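Local coordinates for protein DUF199/WhiA (Thermotoga maritima, PDB 3HYI), which probably takes part in cell division and chromosome segregation as a DNA-binding protein that joins a degenerate LAGLIDADG homing-endonuclease domain to a helix-turn-helix domain, at residues Arg249-Val254 and Ser275-Lys280. Numbering follows the deposited sequence. Where two conformers were deposited one is given.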
loop_
_atom_site.group_PDB
_atom_site.type_symbol
_atom_site.label_atom_id
_atom_site.label_comp_id
_atom_site.label_asym_id
_atom_site.label_seq_id
_atom_site.Cartn_x
_atom_site.Cartn_y
_atom_site.Cartn_z
ATOM N N ARG A 249 -43.484 -30.446 8.410
ATOM C CA ARG A 249 -44.792 -29.831 8.604
ATOM C C ARG A 249 -44.686 -28.420 9.175
ATOM O O ARG A 249 -45.372 -27.509 8.712
ATOM C CB ARG A 249 -45.651 -30.691 9.523
ATOM C CG ARG A 249 -47.021 -30.110 9.802
ATOM C CD ARG A 249 -47.804 -31.026 10.703
ATOM N NE ARG A 249 -47.214 -31.062 12.037
ATOM C CZ ARG A 249 -47.473 -30.187 13.008
ATOM N NH1 ARG A 249 -48.340 -29.194 12.817
ATOM N NH2 ARG A 249 -46.869 -30.308 14.187
ATOM N N ARG A 250 -43.833 -28.251 10.184
ATOM C CA ARG A 250 -43.623 -26.947 10.811
ATOM C C ARG A 250 -42.982 -25.953 9.851
ATOM O O ARG A 250 -43.311 -24.765 9.870
ATOM C CB ARG A 250 -42.749 -27.085 12.058
ATOM C CG ARG A 250 -43.392 -27.890 13.171
ATOM C CD ARG A 250 -42.584 -27.786 14.453
ATOM N NE ARG A 250 -41.342 -28.561 14.386
ATOM C CZ ARG A 250 -41.257 -29.881 14.552
ATOM N NH1 ARG A 250 -42.345 -30.614 14.789
ATOM N NH2 ARG A 250 -40.073 -30.483 14.474
ATOM N N VAL A 251 -42.063 -26.444 9.021
ATOM C CA VAL A 251 -41.379 -25.620 8.024
ATOM C C VAL A 251 -42.341 -25.145 6.930
ATOM O O VAL A 251 -42.263 -23.994 6.485
ATOM C CB VAL A 251 -40.191 -26.386 7.392
ATOM C CG1 VAL A 251 -39.626 -25.639 6.189
ATOM C CG2 VAL A 251 -39.105 -26.623 8.436
ATOM N N ALA A 252 -43.242 -26.032 6.508
ATOM C CA ALA A 252 -44.268 -25.700 5.516
ATOM C C ALA A 252 -45.224 -24.634 6.040
ATOM O O ALA A 252 -45.556 -23.691 5.324
ATOM C CB ALA A 252 -45.044 -26.948 5.112
ATOM N N LEU A 253 -45.656 -24.787 7.290
ATOM C CA LEU A 253 -46.546 -23.817 7.931
ATOM C C LEU A 253 -45.900 -22.437 8.088
ATOM O O LEU A 253 -46.509 -21.423 7.753
ATOM C CB LEU A 253 -47.000 -24.326 9.304
ATOM C CG LEU A 253 -47.980 -25.504 9.323
ATOM C CD1 LEU A 253 -48.263 -25.921 10.755
ATOM C CD2 LEU A 253 -49.272 -25.159 8.600
ATOM N N VAL A 254 -44.673 -22.406 8.599
ATOM C CA VAL A 254 -43.958 -21.147 8.827
ATOM C C VAL A 254 -43.711 -20.377 7.522
ATOM O O VAL A 254 -43.871 -19.158 7.483
ATOM C CB VAL A 254 -42.623 -21.382 9.590
ATOM C CG1 VAL A 254 -41.669 -20.221 9.401
ATOM C CG2 VAL A 254 -42.897 -21.598 11.072
ATOM N N SER A 275 -29.385 -22.893 6.357
ATOM C CA SER A 275 -29.096 -24.099 5.573
ATOM C C SER A 275 -30.025 -25.255 5.951
ATOM O O SER A 275 -30.481 -26.004 5.086
ATOM C CB SER A 275 -27.635 -24.526 5.754
ATOM O OG SER A 275 -27.412 -25.051 7.051
ATOM N N GLN A 276 -30.297 -25.389 7.247
ATOM C CA GLN A 276 -31.200 -26.425 7.751
ATOM C C GLN A 276 -32.616 -26.258 7.242
ATOM O O GLN A 276 -33.242 -27.229 6.817
ATOM C CB GLN A 276 -31.249 -26.403 9.269
ATOM C CG GLN A 276 -29.963 -26.808 9.916
ATOM C CD GLN A 276 -30.063 -26.789 11.417
ATOM O OE1 GLN A 276 -30.379 -25.765 12.016
ATOM N NE2 GLN A 276 -29.799 -27.931 12.039
ATOM N N ILE A 277 -33.128 -25.031 7.304
ATOM C CA ILE A 277 -34.485 -24.772 6.845
ATOM C C ILE A 277 -34.548 -24.889 5.324
ATOM O O ILE A 277 -35.584 -25.237 4.757
ATOM C CB ILE A 277 -35.031 -23.401 7.315
ATOM C CG1 ILE A 277 -36.558 -23.469 7.428
ATOM C CG2 ILE A 277 -34.629 -22.283 6.367
ATOM C CD1 ILE A 277 -37.173 -22.360 8.252
ATOM N N TYR A 278 -33.419 -24.628 4.675
ATOM C CA TYR A 278 -33.340 -24.721 3.234
ATOM C C TYR A 278 -33.338 -26.176 2.739
ATOM O O TYR A 278 -33.962 -26.480 1.722
ATOM C CB TYR A 278 -32.108 -23.979 2.738
ATOM C CG TYR A 278 -31.954 -24.091 1.260
ATOM C CD1 TYR A 278 -32.859 -23.469 0.409
ATOM C CD2 TYR A 278 -30.934 -24.851 0.708
ATOM C CE1 TYR A 278 -32.740 -23.583 -0.959
ATOM C CE2 TYR A 278 -30.801 -24.972 -0.661
ATOM C CZ TYR A 278 -31.706 -24.336 -1.491
ATOM O OH TYR A 278 -31.575 -24.453 -2.854
ATOM N N SER A 279 -32.638 -27.059 3.456
ATOM C CA SER A 279 -32.615 -28.485 3.122
ATOM C C SER A 279 -34.013 -29.081 3.250
ATOM O O SER A 279 -34.422 -29.913 2.440
ATOM C CB SER A 279 -31.651 -29.240 4.040
ATOM O OG SER A 279 -30.331 -28.741 3.915
ATOM N N LYS A 280 -34.736 -28.648 4.278
ATOM C CA LYS A 280 -36.095 -29.121 4.518
ATOM C C LYS A 280 -37.074 -28.643 3.458
ATOM O O LYS A 280 -37.972 -29.387 3.054
ATOM C CB LYS A 280 -36.572 -28.673 5.894
ATOM C CG LYS A 280 -36.003 -29.516 6.993
ATOM C CD LYS A 280 -36.338 -28.936 8.343
ATOM C CE LYS A 280 -35.231 -29.215 9.332
ATOM N NZ LYS A 280 -35.043 -30.679 9.546
#
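V251 points from helix 246-257 at helix 274-288 and fits its two methyls against I277 and K280, with no hydrogen bond between the two segments. Its CG1 meets CG1 of I277 at 4.0 Å, the CA atoms of the two residues being 7.0 Å apart. CG2 of V251 packs on the aliphatic part of K280, 3.6 Å from CD and 4.1 Å from CB, the two side chains crossing nearly at right angles. With CG1 of V251 anti to the backbone N (chi1 170°), CG1 faces I277, while CG2 lies chiefly on K280 and also comes near CG1 of I277. L270, L281 and I284 also touch V251, while L263 and L266 of helix 263-268 touch I277; V254, one turn on from V251, packs on L266 and L270.

Bends at chi3 and chi4 carry the polar end of K280 away from residues 249-254, to a salt bridge between NZ and D247, earlier on helix 246-257, an ionic tie beside the apolar contact.

Helices 246-257, 263-268 and 274-288 thus share a small hydrophobic core, the three-helix arrangement of a helix-turn-helix domain, in which 274-288 is probably the recognition helix.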